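Local coordinates for protein Nsp15 (Middle East respiratory syndrome-related coronavirus, PDB 5YVD) that probably cleaves RNA on the 3' side of uridylates, as a hexameric coronavirus endoribonuclease of the EndoU family, at residues A[2-7]-A[13-18]; A[304-309]-A[326-331]. All coordinates share one frame; numbering follows the deposited sequence.

Interaction 1: residues A[2-7]-A[13-18]; sequences LENIAF and GHFIGV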
ATOM      1  N   LEU A   2      20.167  -7.402   4.099  1.00 39.51           N
ATOM      2  CA  LEU A   2      19.215  -7.659   3.032  1.00 38.58           C
ATOM      3  C   LEU A   2      19.786  -8.246   1.752  1.00 37.17           C
ATOM      4  O   LEU A   2      19.372  -9.337   1.338  1.00 37.08           O
ATOM      5  CB  LEU A   2      18.470  -6.372   2.699  1.00 38.35           C
ATOM      6  CG  LEU A   2      17.352  -6.475   1.672  1.00 39.06           C
ATOM      7  CD1 LEU A   2      16.236  -7.468   2.023  1.00 37.55           C
ATOM      8  CD2 LEU A   2      16.805  -5.080   1.547  1.00 41.05           C
ATOM      9  N   GLU A   3      20.707  -7.539   1.101  1.00 36.13           N
ATOM     10  CA  GLU A   3      21.193  -8.051  -0.201  1.00 35.25           C
ATOM     11  C   GLU A   3      22.032  -9.298  -0.078  1.00 33.87           C
ATOM     12  O   GLU A   3      22.130 -10.079  -1.024  1.00 35.64           O
ATOM     13  CB  GLU A   3      21.888  -7.021  -1.092  1.00 36.52           C
ATOM     14  CG  GLU A   3      22.292  -5.707  -0.489  1.00 39.73           C
ATOM     15  CD  GLU A   3      21.115  -4.804  -0.255  1.00 40.98           C
ATOM     16  OE1 GLU A   3      20.501  -4.374  -1.259  1.00 39.07           O
ATOM     17  OE2 GLU A   3      20.826  -4.545   0.941  1.00 43.18           O
ATOM     18  N   ASN A   4      22.593  -9.512   1.099  1.00 35.78           N
ATOM     19  CA  ASN A   4      23.366 -10.712   1.373  1.00 37.22           C
ATOM     20  C   ASN A   4      22.445 -11.910   1.578  1.00 38.41           C
ATOM     21  O   ASN A   4      22.730 -13.041   1.157  1.00 38.77           O
ATOM     22  CB  ASN A   4      24.256 -10.517   2.596  1.00 36.90           C
ATOM     23  CG  ASN A   4      24.904 -11.791   3.029  1.00 37.16           C
ATOM     24  OD1 ASN A   4      24.619 -12.300   4.102  1.00 43.08           O
ATOM     25  ND2 ASN A   4      25.740 -12.348   2.172  1.00 37.13           N
ATOM     26  N   ILE A   5      21.326 -11.643   2.217  1.00 36.81           N
ATOM     27  CA  ILE A   5      20.315 -12.657   2.403  1.00 35.58           C
ATOM     28  C   ILE A   5      19.770 -13.079   1.053  1.00 36.59           C
ATOM     29  O   ILE A   5      19.653 -14.263   0.769  1.00 37.17           O
ATOM     30  CB  ILE A   5      19.209 -12.111   3.308  1.00 34.72           C
ATOM     31  CG1 ILE A   5      19.747 -12.043   4.726  1.00 34.86           C
ATOM     32  CG2 ILE A   5      17.965 -12.975   3.227  1.00 35.92           C
ATOM     33  CD1 ILE A   5      19.109 -10.974   5.563  1.00 37.27           C
ATOM     34  N   ALA A   6      19.459 -12.097   0.213  1.00 37.39           N
ATOM     35  CA  ALA A   6      19.048 -12.374  -1.157  1.00 38.13           C
ATOM     36  C   ALA A   6      20.057 -13.254  -1.879  1.00 37.17           C
ATOM     37  O   ALA A   6      19.689 -14.093  -2.687  1.00 35.42           O
ATOM     38  CB  ALA A   6      18.864 -11.070  -1.913  1.00 40.17           C
ATOM     39  N   PHE A   7      21.333 -13.056  -1.588  1.00 37.68           N
ATOM     40  CA  PHE A   7      22.378 -13.788  -2.284  1.00 39.06           C
ATOM     41  C   PHE A   7      22.379 -15.244  -1.849  1.00 37.32           C
ATOM     42  O   PHE A   7      22.399 -16.145  -2.671  1.00 33.96           O
ATOM     43  CB  PHE A   7      23.729 -13.122  -2.023  1.00 41.26           C
ATOM     44  CG  PHE A   7      24.896 -13.798  -2.700  1.00 40.26           C
ATOM     45  CD1 PHE A   7      25.311 -13.390  -3.964  1.00 38.83           C
ATOM     46  CD2 PHE A   7      25.607 -14.813  -2.041  1.00 36.38           C
ATOM     47  CE1 PHE A   7      26.390 -14.010  -4.584  1.00 39.29           C
ATOM     48  CE2 PHE A   7      26.684 -15.418  -2.644  1.00 37.33           C
ATOM     49  CZ  PHE A   7      27.077 -15.023  -3.924  1.00 39.18           C
ATOM     50  N   GLY A  13      19.984 -21.490  -1.864  1.00 40.94           N
ATOM     51  CA  GLY A  13      18.657 -22.001  -1.578  1.00 40.73           C
ATOM     52  C   GLY A  13      18.037 -21.446  -0.313  1.00 41.05           C
ATOM     53  O   GLY A  13      16.824 -21.383  -0.211  1.00 46.06           O
ATOM     54  N   HIS A  14      18.858 -21.089   0.669  1.00 39.78           N
ATOM     55  CA  HIS A  14      18.374 -20.485   1.911  1.00 39.53           C
ATOM     56  C   HIS A  14      19.539 -19.773   2.614  1.00 38.38           C
ATOM     57  O   HIS A  14      20.598 -19.626   2.035  1.00 42.79           O
ATOM     58  CB  HIS A  14      17.701 -21.520   2.822  1.00 37.55           C
ATOM     59  CG  HIS A  14      18.628 -22.561   3.353  1.00 40.25           C
ATOM     60  ND1 HIS A  14      18.776 -22.804   4.701  1.00 40.34           N
ATOM     61  CD2 HIS A  14      19.444 -23.437   2.717  1.00 41.05           C
ATOM     62  CE1 HIS A  14      19.655 -23.776   4.872  1.00 39.69           C
ATOM     63  NE2 HIS A  14      20.074 -24.177   3.686  1.00 39.57           N
ATOM     64  N   PHE A  15      19.358 -19.303   3.830  1.00 33.24           N
ATOM     65  CA  PHE A  15      20.458 -18.627   4.468  1.00 35.90           C
ATOM     66  C   PHE A  15      21.475 -19.580   5.126  1.00 36.14           C
ATOM     67  O   PHE A  15      21.133 -20.319   6.050  1.00 37.44           O
ATOM     68  CB  PHE A  15      19.940 -17.631   5.500  1.00 34.50           C
ATOM     69  CG  PHE A  15      21.012 -16.831   6.099  1.00 33.03           C
ATOM     70  CD1 PHE A  15      21.651 -15.865   5.343  1.00 35.07           C
ATOM     71  CD2 PHE A  15      21.430 -17.075   7.395  1.00 32.96           C
ATOM     72  CE1 PHE A  15      22.690 -15.108   5.896  1.00 35.57           C
ATOM     73  CE2 PHE A  15      22.459 -16.345   7.950  1.00 33.58           C
ATOM     74  CZ  PHE A  15      23.094 -15.357   7.198  1.00 34.64           C
ATOM     75  N   ILE A  16      22.721 -19.556   4.688  1.00 36.61           N
ATOM     76  CA  ILE A  16      23.751 -20.340   5.377  1.00 38.96           C
ATOM     77  C   ILE A  16      25.002 -19.534   5.768  1.00 39.58           C
ATOM     78  O   ILE A  16      26.009 -20.121   6.125  1.00 35.50           O
ATOM     79  CB  ILE A  16      24.173 -21.578   4.555  1.00 41.75           C
ATOM     80  CG1 ILE A  16      24.894 -21.168   3.263  1.00 42.73           C
ATOM     81  CG2 ILE A  16      22.963 -22.450   4.231  1.00 43.67           C
ATOM     82  CD1 ILE A  16      25.722 -22.279   2.655  1.00 43.75           C
ATOM     83  N   GLY A  17      24.937 -18.201   5.691  1.00 43.03           N
ATOM     84  CA  GLY A  17      26.055 -17.331   6.112  1.00 42.54           C
ATOM     85  C   GLY A  17      27.160 -17.098   5.084  1.00 42.87           C
ATOM     86  O   GLY A  17      28.173 -16.508   5.399  1.00 41.41           O
ATOM     87  N   VAL A  18      26.967 -17.536   3.850  1.00 44.14           N
ATOM     88  CA  VAL A  18      27.928 -17.276   2.786  1.00 44.55           C
ATOM     89  C   VAL A  18      27.950 -15.790   2.436  1.00 49.14           C
ATOM     90  O   VAL A  18      26.950 -15.111   2.584  1.00 58.31           O
ATOM     91  CB  VAL A  18      27.579 -18.122   1.554  1.00 42.04           C
ATOM     92  CG1 VAL A  18      27.944 -17.435   0.259  1.00 43.49           C
ATOM     93  CG2 VAL A  18      28.270 -19.472   1.659  1.00 41.42           C
TER
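A polar contact flanked by aromatic packing folds the loop 13-18 back along the first turns of the N-terminal helix 2-12, and the loop is held to the helix by a side-chain-to-backbone hydrogen bond, Asn-4 ND2 to Val-18 O, 3.0 Å long. The N-H...O angle is 172°, nearly straight, and the donor lies in the carbonyl plane on a lone pair while Val-18 O stays close to the plane of the asparagine amide. Asn-4 CG stands anti to the backbone N (chi1 171°), which carries the amide out from the helix to the loop. Asparagine suits the place because its amide nitrogen has two hydrogens, enough for Val-18 O and for Gly-20 O, its stronger partner. Val-18 O in turn also accepts from Asn-8 ND2.

The Phe-15 ring stands perpendicular to the Asn-4 amide, and Asn-4 OD1 meets it at its edge, 3.9 Å from CE1. Gly-17 N lies over the centre of one face of the same ring, 3.6 Å above its plane. Ile-5 CG1 approaches Phe-15 CD1 at 4.3 Å, and about one turn on from Asn-4 the edge of the Phe-7 ring receives Val-18 CG1, 3.8 Å from CE2. Gly-13, with positive phi, lets the chain turn where the helix stops.

Beyond the loop, Lys-60 makes a cation-pi contact with Phe-15, helix 51-59 covers Ile-5, and strand 24-27 touches Leu-2 and Ala-6 through Val-24.

Interaction 2: residues A[304-309]-A[326-331]; sequences KSQDLG and FMLWCK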
ATOM      1  N   LYS A 304     -16.632 -46.831  22.632  1.00 50.70           N
ATOM      2  CA  LYS A 304     -16.965 -48.087  23.263  1.00 52.71           C
ATOM      3  C   LYS A 304     -16.586 -48.086  24.729  1.00 52.52           C
ATOM      4  O   LYS A 304     -16.886 -49.035  25.436  1.00 60.43           O
ATOM      5  CB  LYS A 304     -16.284 -49.237  22.524  1.00 54.54           C
ATOM      6  CG  LYS A 304     -16.906 -49.513  21.162  1.00 58.26           C
ATOM      7  CD  LYS A 304     -16.386 -50.820  20.579  1.00 63.12           C
ATOM      8  CE  LYS A 304     -17.219 -51.292  19.393  1.00 65.37           C
ATOM      9  NZ  LYS A 304     -16.545 -52.420  18.691  1.00 64.05           N
ATOM     10  N   SER A 305     -15.931 -47.021  25.182  1.00 52.31           N
ATOM     11  CA  SER A 305     -15.589 -46.838  26.601  1.00 54.15           C
ATOM     12  C   SER A 305     -16.678 -46.138  27.385  1.00 52.15           C
ATOM     13  O   SER A 305     -16.543 -45.944  28.580  1.00 49.16           O
ATOM     14  CB  SER A 305     -14.317 -45.991  26.743  1.00 53.77           C
ATOM     15  OG  SER A 305     -13.262 -46.559  25.995  1.00 58.85           O
ATOM     16  N   GLN A 306     -17.756 -45.751  26.723  1.00 55.81           N
ATOM     17  CA  GLN A 306     -18.665 -44.774  27.303  1.00 62.87           C
ATOM     18  C   GLN A 306     -20.019 -45.365  27.665  1.00 62.99           C
ATOM     19  O   GLN A 306     -20.493 -46.310  27.034  1.00 61.75           O
ATOM     20  CB  GLN A 306     -18.856 -43.601  26.338  1.00 65.25           C
ATOM     21  CG  GLN A 306     -18.567 -42.246  26.973  1.00 68.39           C
ATOM     22  CD  GLN A 306     -17.094 -42.044  27.251  1.00 67.18           C
ATOM     23  OE1 GLN A 306     -16.246 -42.443  26.450  1.00 65.00           O
ATOM     24  NE2 GLN A 306     -16.779 -41.421  28.390  1.00 68.61           N
ATOM     25  N   ASP A 307     -20.640 -44.767  28.675  1.00 64.30           N
ATOM     26  CA  ASP A 307     -21.960 -45.176  29.140  1.00 66.22           C
ATOM     27  C   ASP A 307     -23.103 -44.618  28.257  1.00 63.10           C
ATOM     28  O   ASP A 307     -23.390 -43.406  28.222  1.00 53.61           O
ATOM     29  CB  ASP A 307     -22.160 -44.787  30.613  1.00 67.17           C
ATOM     30  CG  ASP A 307     -23.289 -45.554  31.256  1.00 70.99           C
ATOM     31  OD1 ASP A 307     -23.008 -46.620  31.842  1.00 71.75           O
ATOM     32  OD2 ASP A 307     -24.456 -45.117  31.131  1.00 69.24           O
ATOM     33  N   LEU A 308     -23.760 -45.540  27.559  1.00 65.55           N
ATOM     34  CA  LEU A 308     -24.838 -45.200  26.644  1.00 69.16           C
ATOM     35  C   LEU A 308     -26.121 -44.918  27.432  1.00 69.02           C
ATOM     36  O   LEU A 308     -27.146 -44.544  26.853  1.00 57.79           O
ATOM     37  CB  LEU A 308     -25.037 -46.333  25.624  1.00 74.11           C
ATOM     38  CG  LEU A 308     -23.788 -46.743  24.812  1.00 74.39           C
ATOM     39  CD1 LEU A 308     -24.103 -47.898  23.868  1.00 72.88           C
ATOM     40  CD2 LEU A 308     -23.220 -45.553  24.046  1.00 72.67           C
ATOM     41  N   GLY A 309     -26.041 -45.106  28.754  1.00 72.21           N
ATOM     42  CA  GLY A 309     -27.122 -44.780  29.667  1.00 68.09           C
ATOM     43  C   GLY A 309     -27.379 -43.295  29.758  1.00 68.70           C
ATOM     44  O   GLY A 309     -28.516 -42.863  29.621  1.00 75.00           O
ATOM     45  N   PHE A 326     -15.454 -33.474  24.452  1.00 49.64           N
ATOM     46  CA  PHE A 326     -16.507 -33.725  23.505  1.00 46.83           C
ATOM     47  C   PHE A 326     -17.797 -33.724  24.257  1.00 50.57           C
ATOM     48  O   PHE A 326     -17.819 -34.073  25.437  1.00 49.69           O
ATOM     49  CB  PHE A 326     -16.384 -35.120  22.927  1.00 46.72           C
ATOM     50  CG  PHE A 326     -15.096 -35.385  22.218  1.00 44.76           C
ATOM     51  CD1 PHE A 326     -13.925 -35.592  22.929  1.00 45.09           C
ATOM     52  CD2 PHE A 326     -15.064 -35.480  20.829  1.00 43.51           C
ATOM     53  CE1 PHE A 326     -12.740 -35.861  22.263  1.00 45.69           C
ATOM     54  CE2 PHE A 326     -13.882 -35.743  20.162  1.00 42.61           C
ATOM     55  CZ  PHE A 326     -12.718 -35.931  20.875  1.00 43.01           C
ATOM     56  N   MET A 327     -18.879 -33.388  23.565  1.00 51.85           N
ATOM     57  CA  MET A 327     -20.197 -33.704  24.071  1.00 54.33           C
ATOM     58  C   MET A 327     -20.599 -35.076  23.532  1.00 54.07           C
ATOM     59  O   MET A 327     -20.268 -35.420  22.391  1.00 47.93           O
ATOM     60  CB  MET A 327     -21.188 -32.643  23.641  1.00 59.86           C
ATOM     61  CG  MET A 327     -20.915 -31.283  24.275  1.00 64.08           C
ATOM     62  SD  MET A 327     -21.000 -31.328  26.073  1.00 68.03           S
ATOM     63  CE  MET A 327     -22.656 -31.962  26.346  1.00 65.59           C
ATOM     64  N   LEU A 328     -21.260 -35.867  24.383  1.00 53.06           N
ATOM     65  CA  LEU A 328     -21.887 -37.120  23.982  1.00 51.91           C
ATOM     66  C   LEU A 328     -23.348 -37.129  24.405  1.00 54.92           C
ATOM     67  O   LEU A 328     -23.651 -37.157  25.597  1.00 61.04           O
ATOM     68  CB  LEU A 328     -21.186 -38.333  24.594  1.00 51.30           C
ATOM     69  CG  LEU A 328     -21.811 -39.702  24.227  1.00 53.93           C
ATOM     70  CD1 LEU A 328     -21.797 -39.978  22.718  1.00 51.95           C
ATOM     71  CD2 LEU A 328     -21.150 -40.866  24.971  1.00 53.21           C
ATOM     72  N   TRP A 329     -24.242 -37.128  23.419  1.00 57.16           N
ATOM     73  CA  TRP A 329     -25.675 -37.198  23.665  1.00 62.02           C
ATOM     74  C   TRP A 329     -26.188 -38.598  23.371  1.00 61.69           C
ATOM     75  O   TRP A 329     -25.867 -39.150  22.317  1.00 60.90           O
ATOM     76  CB  TRP A 329     -26.390 -36.181  22.783  1.00 66.01           C
ATOM     77  CG  TRP A 329     -26.037 -34.760  23.136  1.00 71.94           C
ATOM     78  CD1 TRP A 329     -24.882 -34.080  22.811  1.00 71.49           C
ATOM     79  CD2 TRP A 329     -26.838 -33.852  23.894  1.00 75.45           C
ATOM     80  NE1 TRP A 329     -24.931 -32.804  23.319  1.00 73.00           N
ATOM     81  CE2 TRP A 329     -26.119 -32.638  23.990  1.00 79.39           C
ATOM     82  CE3 TRP A 329     -28.096 -33.945  24.503  1.00 74.76           C
ATOM     83  CZ2 TRP A 329     -26.625 -31.525  24.670  1.00 81.14           C
ATOM     84  CZ3 TRP A 329     -28.598 -32.838  25.172  1.00 77.84           C
ATOM     85  CH2 TRP A 329     -27.865 -31.644  25.251  1.00 79.98           C
ATOM     86  N   CYS A 330     -26.976 -39.167  24.291  1.00 61.57           N
ATOM     87  CA  CYS A 330     -27.543 -40.515  24.106  1.00 61.67           C
ATOM     88  C   CYS A 330     -29.044 -40.578  24.313  1.00 62.00           C
ATOM     89  O   CYS A 330     -29.618 -39.713  24.962  1.00 61.58           O
ATOM     90  CB  CYS A 330     -26.880 -41.506  25.049  1.00 60.85           C
ATOM     91  SG  CYS A 330     -25.167 -41.856  24.622  1.00 64.77           S
ATOM     92  N   LYS A 331     -29.668 -41.610  23.751  1.00 62.60           N
ATOM     93  CA  LYS A 331     -31.103 -41.843  23.909  1.00 65.18           C
ATOM     94  C   LYS A 331     -31.420 -43.308  23.671  1.00 64.26           C
ATOM     95  O   LYS A 331     -31.004 -43.881  22.671  1.00 63.71           O
ATOM     96  CB  LYS A 331     -31.919 -40.956  22.962  1.00 71.23           C
ATOM     97  CG  LYS A 331     -33.154 -41.642  22.383  1.00 79.48           C
ATOM     98  CD  LYS A 331     -34.262 -40.672  21.984  1.00 83.12           C
ATOM     99  CE  LYS A 331     -35.410 -41.424  21.320  1.00 80.20           C
ATOM    100  NZ  LYS A 331     -36.360 -40.511  20.634  1.00 79.67           N
TER
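Cys-330 and Leu-328 point from the middle strand of a three-stranded antiparallel sheet toward the loop that joins helix 296-304 to strand 312-319; from the loop, Leu-308 meets Cys-330 and Gln-306 meets Leu-328. The sheet belongs to the EndoU-family region of the chain. Loop and strand come nearest at Leu-308 and Cys-330, whose CA atoms are 6.0 Å apart.

Cys-330 has the largest area buried here. Its SG stands anti to the carbonyl carbon (chi1 -70°) and lies against the loop backbone, 3.9 Å from Leu-308 CA. A small, weakly polar thiol fits this place, since backbone and methyl groups alike can lie close to it. Leucine suits position 308 because its apolar side chain can lie on the Cys-330 sulfur, with CD2 at 4.2 Å from SG, while also packing on Val-335 of the neighbouring strand.

Two residues back along the strand, Leu-328 CD2 lies 3.5 Å from Gln-306 CG, and the two side chains run past one another in opposite directions. Branched leucine can touch the loop with one methyl while the side chain also packs on Phe-338. Within the loop a weak bond runs from Gly-309 N to Asp-307 OD2. The carbonyl oxygen of Leu-308 lies 3.5 Å from Cys-330 CB.

Interaction 1 and interaction 2 lie on opposite sides of the chain's centre, 57 Å apart between centres and about 38 Å between nearest atoms, so neither touches the other. They follow in series along the sequence, the first in the N-terminal oligomerisation region and the second in the endoribonuclease region. Both fit a loop against a regular element, but 2-7 with 13-18 combines a hydrogen bond with apolar packing, whereas 304-309 with 326-331 meets by packing alone. Their surroundings differ as well: at interaction 1, the backbone N of Leu-2 and the carboxylate of Glu-3 hydrogen-bond to Glu-3 and Leu-2, respectively, of another subunit, while no other chain of the assembly touches the segments of interaction 2.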